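Local coordinates for protein histone-lysine N-methyltransferase family member SUVH9 (Arabidopsis thaliana, PDB 4NJ5) that takes part in gene silencing by RNA-directed DNA methylation, lacks methyltransferase activity itself, and may bind methylated DNA and recruit RNA polymerase V to chromatin, at residues A[84-89]-A[184-189]; A[230-235]-A[494-499]; A[373-378]-A[459-464]. All blocks are in the same frame, centred on the assembly; numbering follows the deposited sequence.

In the fold
Contact 1 lies in the SRA domain, and contact 3 lies in the SET domain. Contact 2 sets the helix 228-240, which follows the last strand of the SRA sheet, against a turn of the SET domain. Contacts 2 and 3 touch: M497 N meets S377 O, and E499 OE1 meets S462 OG. Contact 1 stands apart, its centre about 16 Å from that of contact 2 and about 25 Å from that of contact 3. It is partly buried and mixes aromatic packing with an arginine bond to a backbone oxygen. Contact 2 is buried and almost wholly apolar. Contact 3 is also buried, but joins valine packing to a water bridge.

Contact 1 of 3, residues A[84-89]-A[184-189]; sequences FFFRFE and NEVSSR
F85 and V186 meet ring to methyl. V186 CG1 sits over the centre of the F85 ring, 3.3 Å from the centroid and 9° off the normal, a close CH-pi contact. V186 keeps CG2 roughly anti to its backbone N, and CG2 meets F86 CE1 at 3.6 Å. One valine thus serves two phenylalanines, and here the packing is tight.

F85 O is the polar focus. R189 NH1 donates to F85 O at 3.0 Å, in the carbonyl plane and nearly straight (165°). S187 OG stands 2.8 Å from the same F85 O. The arginine also forms a salt bridge from NH2 to D48.

N184 shapes the turn behind V186. N184 OD1 accepts from S187 N at 2.8 Å and from V186 N at 3.1 Å. The V186 N bond makes an Asx turn, and the S187 N bond extends it to an Asx motif. The amide slants past the F85 ring, the planes 34° apart. A leucine here would probably leave these two N-H groups without their acceptor and let the turn that aims V186 at F85 shift. The outer side is looser: E185 and S188 are exposed and turn away from 84-89.

Within the SRA domain, F84 pairs through its backbone with Y191 of strand 190-206. R27 of helix 8-35 touches F86 and V186, and helix 46-60 packs on F86.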
loop_
_atom_site.group_PDB
_atom_site.type_symbol
_atom_site.label_atom_id
_atom_site.label_comp_id
_atom_site.label_asym_id
_atom_site.label_seq_id
_atom_site.Cartn_x
_atom_site.Cartn_y
_atom_site.Cartn_z
ATOM N N PHE A 84 6.189 -5.137 1.889
ATOM C CA PHE A 84 5.374 -6.168 2.515
ATOM C C PHE A 84 5.327 -5.907 4.015
ATOM O O PHE A 84 6.231 -5.280 4.566
ATOM C CB PHE A 84 5.961 -7.550 2.220
ATOM C CG PHE A 84 6.114 -7.830 0.755
ATOM C CD1 PHE A 84 7.275 -7.481 0.085
ATOM C CD2 PHE A 84 5.086 -8.422 0.040
ATOM C CE1 PHE A 84 7.408 -7.723 -1.267
ATOM C CE2 PHE A 84 5.215 -8.670 -1.312
ATOM C CZ PHE A 84 6.377 -8.319 -1.967
ATOM N N PHE A 85 4.279 -6.385 4.679
ATOM C CA PHE A 85 4.078 -6.058 6.091
ATOM C C PHE A 85 4.231 -7.245 7.035
ATOM O O PHE A 85 4.283 -7.073 8.250
ATOM C CB PHE A 85 2.712 -5.408 6.289
ATOM C CG PHE A 85 2.515 -4.170 5.472
ATOM C CD1 PHE A 85 3.246 -3.026 5.742
ATOM C CD2 PHE A 85 1.598 -4.148 4.432
ATOM C CE1 PHE A 85 3.067 -1.877 4.992
ATOM C CE2 PHE A 85 1.410 -3.002 3.678
ATOM C CZ PHE A 85 2.147 -1.865 3.958
ATOM N N PHE A 86 4.298 -8.446 6.476
ATOM C CA PHE A 86 4.400 -9.651 7.284
ATOM C C PHE A 86 5.385 -10.634 6.671
ATOM O O PHE A 86 5.549 -10.684 5.449
ATOM C CB PHE A 86 3.030 -10.321 7.425
ATOM C CG PHE A 86 1.963 -9.428 7.997
ATOM C CD1 PHE A 86 1.072 -8.770 7.162
ATOM C CD2 PHE A 86 1.843 -9.253 9.368
ATOM C CE1 PHE A 86 0.084 -7.953 7.681
ATOM C CE2 PHE A 86 0.852 -8.435 9.897
ATOM C CZ PHE A 86 -0.028 -7.784 9.050
ATOM N N ARG A 87 6.037 -11.420 7.522
ATOM C CA ARG A 87 6.949 -12.455 7.054
ATOM C C ARG A 87 6.245 -13.481 6.174
ATOM O O ARG A 87 6.756 -13.866 5.136
ATOM C CB ARG A 87 7.616 -13.153 8.237
ATOM C CG ARG A 87 8.547 -12.286 9.044
ATOM C CD ARG A 87 9.797 -11.957 8.265
ATOM N NE ARG A 87 11.010 -12.409 8.939
ATOM C CZ ARG A 87 11.674 -13.511 8.615
ATOM N NH1 ARG A 87 12.768 -13.855 9.277
ATOM N NH2 ARG A 87 11.240 -14.265 7.621
ATOM N N PHE A 88 5.067 -13.918 6.597
ATOM C CA PHE A 88 4.334 -14.958 5.879
ATOM C C PHE A 88 3.968 -14.482 4.479
ATOM O O PHE A 88 3.952 -15.259 3.514
ATOM C CB PHE A 88 3.073 -15.330 6.648
ATOM C CG PHE A 88 2.866 -16.808 6.798
ATOM C CD1 PHE A 88 2.328 -17.553 5.763
ATOM C CD2 PHE A 88 3.195 -17.449 7.982
ATOM C CE1 PHE A 88 2.123 -18.915 5.906
ATOM C CE2 PHE A 88 2.991 -18.803 8.126
ATOM C CZ PHE A 88 2.451 -19.537 7.086
ATOM N N GLU A 89 3.678 -13.190 4.381
ATOM C CA GLU A 89 3.407 -12.547 3.105
ATOM C C GLU A 89 4.537 -12.827 2.113
ATOM O O GLU A 89 4.287 -13.087 0.936
ATOM C CB GLU A 89 3.232 -11.039 3.312
ATOM C CG GLU A 89 2.662 -10.306 2.125
ATOM C CD GLU A 89 2.307 -8.863 2.446
ATOM O OE1 GLU A 89 2.552 -8.423 3.591
ATOM O OE2 GLU A 89 1.787 -8.167 1.547
ATOM N N ASN A 184 3.559 2.362 9.460
ATOM C CA ASN A 184 2.468 1.944 8.585
ATOM C C ASN A 184 1.278 1.508 9.420
ATOM O O ASN A 184 1.415 1.243 10.610
ATOM C CB ASN A 184 2.909 0.818 7.649
ATOM C CG ASN A 184 3.124 -0.490 8.376
ATOM O OD1 ASN A 184 2.189 -1.266 8.572
ATOM N ND2 ASN A 184 4.362 -0.742 8.783
ATOM N N GLU A 185 0.114 1.411 8.790
ATOM C CA GLU A 185 -1.130 1.220 9.528
ATOM C C GLU A 185 -1.614 -0.231 9.610
ATOM O O GLU A 185 -2.687 -0.503 10.144
ATOM C CB GLU A 185 -2.229 2.124 8.955
ATOM C CG GLU A 185 -2.448 3.424 9.733
ATOM C CD GLU A 185 -1.183 4.260 9.872
ATOM O OE1 GLU A 185 -0.887 4.708 11.002
ATOM O OE2 GLU A 185 -0.490 4.481 8.854
ATOM N N VAL A 186 -0.822 -1.165 9.096
ATOM C CA VAL A 186 -1.241 -2.568 9.069
ATOM C C VAL A 186 -0.425 -3.459 10.010
ATOM O O VAL A 186 -0.962 -4.393 10.608
ATOM C CB VAL A 186 -1.257 -3.118 7.619
ATOM C CG1 VAL A 186 -0.134 -2.505 6.818
ATOM C CG2 VAL A 186 -1.203 -4.639 7.591
ATOM N N SER A 187 0.859 -3.154 10.170
ATOM C CA SER A 187 1.694 -3.895 11.115
ATOM C C SER A 187 2.793 -3.029 11.724
ATOM O O SER A 187 2.890 -1.838 11.445
ATOM C CB SER A 187 2.314 -5.124 10.447
ATOM O OG SER A 187 3.376 -4.753 9.588
ATOM N N SER A 188 3.629 -3.644 12.551
ATOM C CA SER A 188 4.690 -2.928 13.255
ATOM C C SER A 188 5.971 -2.765 12.431
ATOM O O SER A 188 6.884 -2.049 12.839
ATOM C CB SER A 188 5.002 -3.615 14.587
ATOM O OG SER A 188 5.300 -4.990 14.396
ATOM N N ARG A 189 6.043 -3.421 11.274
ATOM C CA ARG A 189 7.246 -3.335 10.448
ATOM C C ARG A 189 6.960 -3.379 8.949
ATOM O O ARG A 189 5.868 -3.743 8.520
ATOM C CB ARG A 189 8.244 -4.442 10.822
ATOM C CG ARG A 189 8.113 -5.726 10.002
ATOM C CD ARG A 189 6.770 -6.414 10.205
ATOM N NE ARG A 189 6.652 -7.032 11.521
ATOM C CZ ARG A 189 5.586 -7.711 11.931
ATOM N NH1 ARG A 189 4.540 -7.857 11.127
ATOM N NH2 ARG A 189 5.567 -8.247 13.144
#

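Contact 2 of 3, residues A[230-235]-A[494-499]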
loop_
_atom_site.group_PDB
_atom_site.type_symbol
_atom_site.label_atom_id
_atom_site.label_comp_id
_atom_site.label_asym_id
_atom_site.label_seq_id
_atom_site.Cartn_x
_atom_site.Cartn_y
_atom_site.Cartn_z
ATOM N N SER A 230 16.464 2.210 0.414
ATOM C CA SER A 230 16.991 3.552 0.189
ATOM C C SER A 230 15.860 4.560 -0.013
ATOM O O SER A 230 15.892 5.666 0.535
ATOM C CB SER A 230 17.922 3.559 -1.024
ATOM O OG SER A 230 18.975 2.626 -0.854
ATOM N N VAL A 231 14.866 4.165 -0.802
ATOM C CA VAL A 231 13.692 4.997 -1.040
ATOM C C VAL A 231 12.945 5.256 0.272
ATOM O O VAL A 231 12.496 6.374 0.537
ATOM C CB VAL A 231 12.754 4.352 -2.092
ATOM C CG1 VAL A 231 11.512 5.200 -2.303
ATOM C CG2 VAL A 231 13.496 4.155 -3.416
ATOM N N LEU A 232 12.837 4.218 1.097
ATOM C CA LEU A 232 12.188 4.326 2.400
ATOM C C LEU A 232 12.885 5.348 3.291
ATOM O O LEU A 232 12.249 6.271 3.827
ATOM C CB LEU A 232 12.167 2.962 3.100
ATOM C CG LEU A 232 10.870 2.146 3.113
ATOM C CD1 LEU A 232 9.873 2.673 2.106
ATOM C CD2 LEU A 232 11.158 0.677 2.844
ATOM N N LYS A 233 14.198 5.180 3.448
ATOM C CA LYS A 233 14.975 6.076 4.299
ATOM C C LYS A 233 14.898 7.511 3.781
ATOM O O LYS A 233 14.769 8.460 4.556
ATOM C CB LYS A 233 16.425 5.596 4.412
ATOM C CG LYS A 233 16.568 4.268 5.153
ATOM C CD LYS A 233 17.997 4.013 5.624
ATOM C CE LYS A 233 18.725 3.024 4.721
ATOM N NZ LYS A 233 20.047 2.617 5.287
ATOM N N PHE A 234 14.946 7.650 2.461
ATOM C CA PHE A 234 14.822 8.945 1.804
ATOM C C PHE A 234 13.491 9.636 2.129
ATOM O O PHE A 234 13.467 10.819 2.496
ATOM C CB PHE A 234 14.979 8.768 0.293
ATOM C CG PHE A 234 15.005 10.056 -0.468
ATOM C CD1 PHE A 234 16.159 10.820 -0.522
ATOM C CD2 PHE A 234 13.878 10.502 -1.136
ATOM C CE1 PHE A 234 16.186 12.011 -1.226
ATOM C CE2 PHE A 234 13.899 11.690 -1.841
ATOM C CZ PHE A 234 15.053 12.447 -1.886
ATOM N N ALA A 235 12.391 8.897 1.997
ATOM C CA ALA A 235 11.059 9.428 2.305
ATOM C C ALA A 235 10.958 9.878 3.761
ATOM O O ALA A 235 10.500 10.998 4.065
ATOM C CB ALA A 235 9.995 8.382 2.006
ATOM N N ILE A 494 1.200 0.667 -1.667
ATOM C CA ILE A 494 2.059 1.597 -2.388
ATOM C C ILE A 494 3.230 2.067 -1.530
ATOM O O ILE A 494 3.032 2.747 -0.525
ATOM C CB ILE A 494 1.265 2.836 -2.844
ATOM C CG1 ILE A 494 -0.025 2.416 -3.558
ATOM C CG2 ILE A 494 2.131 3.728 -3.726
ATOM C CD1 ILE A 494 -0.981 3.566 -3.851
ATOM N N PRO A 495 4.458 1.701 -1.921
ATOM C CA PRO A 495 5.636 2.221 -1.219
ATOM C C PRO A 495 5.762 3.728 -1.420
ATOM O O PRO A 495 5.260 4.247 -2.413
ATOM C CB PRO A 495 6.806 1.480 -1.881
ATOM C CG PRO A 495 6.278 0.986 -3.184
ATOM C CD PRO A 495 4.812 0.748 -2.987
ATOM N N PRO A 496 6.382 4.434 -0.507
ATOM C CA PRO A 496 6.560 5.859 -0.637
ATOM C C PRO A 496 7.368 6.216 -1.862
ATOM O O PRO A 496 8.210 5.491 -2.297
ATOM C CB PRO A 496 7.360 6.206 0.581
ATOM C CG PRO A 496 7.039 5.206 1.551
ATOM C CD PRO A 496 6.714 3.971 0.830
ATOM N N MET A 497 7.012 7.345 -2.427
ATOM C CA MET A 497 7.613 7.976 -3.570
ATOM C C MET A 497 7.103 7.403 -4.866
ATOM O O MET A 497 7.437 7.863 -5.894
ATOM C CB MET A 497 9.141 7.990 -3.510
ATOM C CG MET A 497 9.717 8.468 -2.210
ATOM S SD MET A 497 9.267 10.129 -1.851
ATOM C CE MET A 497 8.240 9.957 -0.465
ATOM N N THR A 498 6.236 6.435 -4.794
ATOM C CA THR A 498 5.585 5.972 -5.969
ATOM C C THR A 498 4.476 6.923 -6.337
ATOM O O THR A 498 3.689 7.280 -5.540
ATOM C CB THR A 498 5.042 4.553 -5.785
ATOM O OG1 THR A 498 6.125 3.652 -5.586
ATOM C CG2 THR A 498 4.253 4.133 -6.934
ATOM N N GLU A 499 4.452 7.347 -7.574
ATOM C CA GLU A 499 3.438 8.265 -8.030
ATOM C C GLU A 499 2.024 7.664 -7.949
ATOM O O GLU A 499 1.799 6.535 -8.263
ATOM C CB GLU A 499 3.763 8.800 -9.433
ATOM C CG GLU A 499 2.719 9.734 -9.987
ATOM C CD GLU A 499 3.048 10.399 -11.304
ATOM O OE1 GLU A 499 2.289 11.203 -11.748
ATOM O OE2 GLU A 499 4.051 10.143 -11.925
#
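The backbone bond from A235 N to V231 O, 2.9 Å, is an ordinary helical one, and it places V231 and A235 one turn apart. Both point toward P496 and M497 of 494-499. L232 adds the end of its side chain from one flank, so three residues of helix 228-240 make up the touching surface.

V231 works through one methyl. Its CG1 lies anti to the backbone N (chi1 178°) and comes within 3.3 Å of P496 O. The same CG1 meets M497 CG at 3.7 Å, where the two side chains run past each other in opposite directions. A235 CB touches two partners: P496 CB at 3.7 Å and M497 CE at 3.4 Å. The methionine chain is bent at chi2 and chi3, and this fold brings its terminal methyl back against the alanine. L232 CD1 rests on the proline ring, 3.6 Å from P496 CD.

The partner is a type II beta turn from P495 to T498. M497 takes the third position with positive phi (83°). T498 N closes the turn only weakly, at 3.4 Å from P495 O. More support comes from next door: M497 is bonded through its backbone to S377, and its side chain touches L378. On the helix side, L232 O accepts from Y182 OH.

Across the contact itself the chemistry is almost wholly apolar; the one polar atom met is P496 O, approached by a methyl. Methyl groups, a proline ring and a methionine end meet by shape, without any charge or polar bond to fix the register. The joint between the helix and the SET turn therefore rests on close fit and on the backbone bonds that hold each side in form.

Contact 3 of 3, residues A[373-378]-A[459-464]; sequences WGVRSL and CYISHS
Strand 373-377 is an edge strand of a four-stranded sheet in the SET domain. The segment 459-464 carries a Ser-His-Ser sequence that corresponds to the Asn-His-Ser signature of SET domains. A weakly bonded strand at about 462-463 runs parallel to 501-502, consistent with the knot-like core of SET domains.

V375 carries the packing. Its CG2, anti to the carbonyl carbon while CG1 is anti to the backbone N (chi1 179°), lies against the peptide between Y460 and I461. It stands 3.5 Å from Y460 C and 3.6 Å from I461 N. The same methyl also meets Y460 CB at 3.6 Å and I461 CG1 at 3.9 Å. The valine therefore touches both side chains near their roots.

Next to it W373 CB comes to 4.4 Å from Y460 CD1. The indole itself leads away, its NE1 bonded to D273, and the tyrosine ring has a cation-pi partner in R455.

The polar link is a water. It accepts from V375 N at 2.9 Å and from S462 N at 2.7 Å, and so joins the two backbones where no direct bond is made. S462 OG bonds to E499, I461 O accepts from Y504 OH, and V375 is bonded through its backbone to L500.

The two segments thus meet mostly through apolar atoms, and they share one water that accepts from both N-H groups. The joint probably relies on the bound water as well as on the valine.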
loop_
_atom_site.group_PDB
_atom_site.type_symbol
_atom_site.label_atom_id
_atom_site.label_comp_id
_atom_site.label_asym_id
_atom_site.label_seq_id
_atom_site.Cartn_x
_atom_site.Cartn_y
_atom_site.Cartn_z
ATOM N N TRP A 373 2.372 17.982 -13.513
ATOM C CA TRP A 373 2.660 17.830 -12.095
ATOM C C TRP A 373 2.124 16.476 -11.654
ATOM O O TRP A 373 1.176 15.955 -12.241
ATOM C CB TRP A 373 2.024 18.960 -11.276
ATOM C CG TRP A 373 2.638 20.311 -11.527
ATOM C CD1 TRP A 373 2.287 21.203 -12.499
ATOM C CD2 TRP A 373 3.708 20.919 -10.792
ATOM N NE1 TRP A 373 3.075 22.327 -12.417
ATOM C CE2 TRP A 373 3.954 22.177 -11.378
ATOM C CE3 TRP A 373 4.479 20.523 -9.696
ATOM C CZ2 TRP A 373 4.942 23.041 -10.904
ATOM C CZ3 TRP A 373 5.461 21.380 -9.231
ATOM C CH2 TRP A 373 5.683 22.624 -9.832
ATOM N N GLY A 374 2.745 15.898 -10.634
ATOM C CA GLY A 374 2.341 14.597 -10.133
ATOM C C GLY A 374 2.247 14.606 -8.624
ATOM O O GLY A 374 2.680 15.550 -7.974
ATOM N N VAL A 375 1.667 13.555 -8.063
ATOM C CA VAL A 375 1.518 13.458 -6.622
ATOM C C VAL A 375 2.094 12.139 -6.128
ATOM O O VAL A 375 1.833 11.085 -6.707
ATOM C CB VAL A 375 0.040 13.540 -6.207
ATOM C CG1 VAL A 375 -0.097 13.406 -4.699
ATOM C CG2 VAL A 375 -0.582 14.841 -6.701
ATOM N N ARG A 376 2.886 12.206 -5.064
ATOM C CA ARG A 376 3.427 11.013 -4.432
ATOM C C ARG A 376 3.242 11.129 -2.924
ATOM O O ARG A 376 3.029 12.222 -2.409
ATOM C CB ARG A 376 4.911 10.860 -4.768
ATOM C CG ARG A 376 5.721 12.119 -4.488
ATOM C CD ARG A 376 7.217 11.840 -4.458
ATOM N NE ARG A 376 7.818 11.766 -5.787
ATOM C CZ ARG A 376 8.549 12.732 -6.334
ATOM N NH1 ARG A 376 8.773 13.857 -5.673
ATOM N NH2 ARG A 376 9.064 12.570 -7.546
ATOM N N SER A 377 3.324 10.008 -2.215
ATOM C CA SER A 377 3.164 10.014 -0.765
ATOM C C SER A 377 4.487 9.776 -0.045
ATOM O O SER A 377 5.269 8.918 -0.451
ATOM C CB SER A 377 2.157 8.946 -0.342
ATOM O OG SER A 377 2.136 8.800 1.067
ATOM N N LEU A 378 4.733 10.526 1.028
ATOM C CA LEU A 378 5.904 10.272 1.867
ATOM C C LEU A 378 5.638 9.081 2.776
ATOM O O LEU A 378 6.567 8.433 3.264
ATOM C CB LEU A 378 6.272 11.489 2.721
ATOM C CG LEU A 378 6.398 12.875 2.082
ATOM C CD1 LEU A 378 7.105 13.831 3.029
ATOM C CD2 LEU A 378 7.115 12.834 0.750
ATOM N N CYS A 459 -6.074 16.934 -7.098
ATOM C CA CYS A 459 -6.325 17.404 -8.452
ATOM C C CYS A 459 -5.050 17.456 -9.281
ATOM O O CYS A 459 -5.093 17.711 -10.484
ATOM C CB CYS A 459 -7.019 18.765 -8.429
ATOM S SG CYS A 459 -8.680 18.707 -7.710
ATOM N N TYR A 460 -3.916 17.202 -8.637
ATOM C CA TYR A 460 -2.653 17.136 -9.359
ATOM C C TYR A 460 -2.288 15.681 -9.685
ATOM O O TYR A 460 -1.254 15.411 -10.299
ATOM C CB TYR A 460 -1.539 17.827 -8.565
ATOM C CG TYR A 460 -1.842 19.267 -8.204
ATOM C CD1 TYR A 460 -1.534 20.302 -9.076
ATOM C CD2 TYR A 460 -2.438 19.591 -6.989
ATOM C CE1 TYR A 460 -1.812 21.623 -8.750
ATOM C CE2 TYR A 460 -2.720 20.909 -6.653
ATOM C CZ TYR A 460 -2.403 21.917 -7.538
ATOM O OH TYR A 460 -2.679 23.226 -7.210
ATOM N N ILE A 461 -3.147 14.749 -9.280
ATOM C CA ILE A 461 -2.927 13.336 -9.572
ATOM C C ILE A 461 -3.019 13.071 -11.074
ATOM O O ILE A 461 -3.997 13.443 -11.725
ATOM C CB ILE A 461 -3.921 12.431 -8.816
ATOM C CG1 ILE A 461 -3.721 12.573 -7.305
ATOM C CG2 ILE A 461 -3.748 10.972 -9.240
ATOM C CD1 ILE A 461 -4.634 11.682 -6.477
ATOM N N SER A 462 -1.990 12.432 -11.621
ATOM C CA SER A 462 -1.905 12.220 -13.062
ATOM C C SER A 462 -2.823 11.099 -13.533
ATOM O O SER A 462 -3.341 10.327 -12.725
ATOM C CB SER A 462 -0.462 11.933 -13.478
ATOM O OG SER A 462 0.025 10.764 -12.846
ATOM N N HIS A 463 -3.016 11.020 -14.846
ATOM C CA HIS A 463 -3.879 10.006 -15.443
ATOM C C HIS A 463 -3.116 8.752 -15.867
ATOM O O HIS A 463 -1.976 8.837 -16.328
ATOM C CB HIS A 463 -4.611 10.568 -16.661
ATOM C CG HIS A 463 -5.207 9.507 -17.530
ATOM N ND1 HIS A 463 -6.267 8.724 -17.124
ATOM C CD2 HIS A 463 -4.864 9.068 -18.765
ATOM C CE1 HIS A 463 -6.566 7.865 -18.082
ATOM N NE2 HIS A 463 -5.730 8.053 -19.086
ATOM N N SER A 464 -3.758 7.596 -15.724
ATOM C CA SER A 464 -3.164 6.327 -16.136
ATOM C C SER A 464 -4.207 5.238 -16.364
ATOM O O SER A 464 -5.182 5.133 -15.620
ATOM C CB SER A 464 -2.156 5.843 -15.093
ATOM O OG SER A 464 -1.608 4.591 -15.465
HETATM O O HOH W 1 0.126 12.057 -9.963
#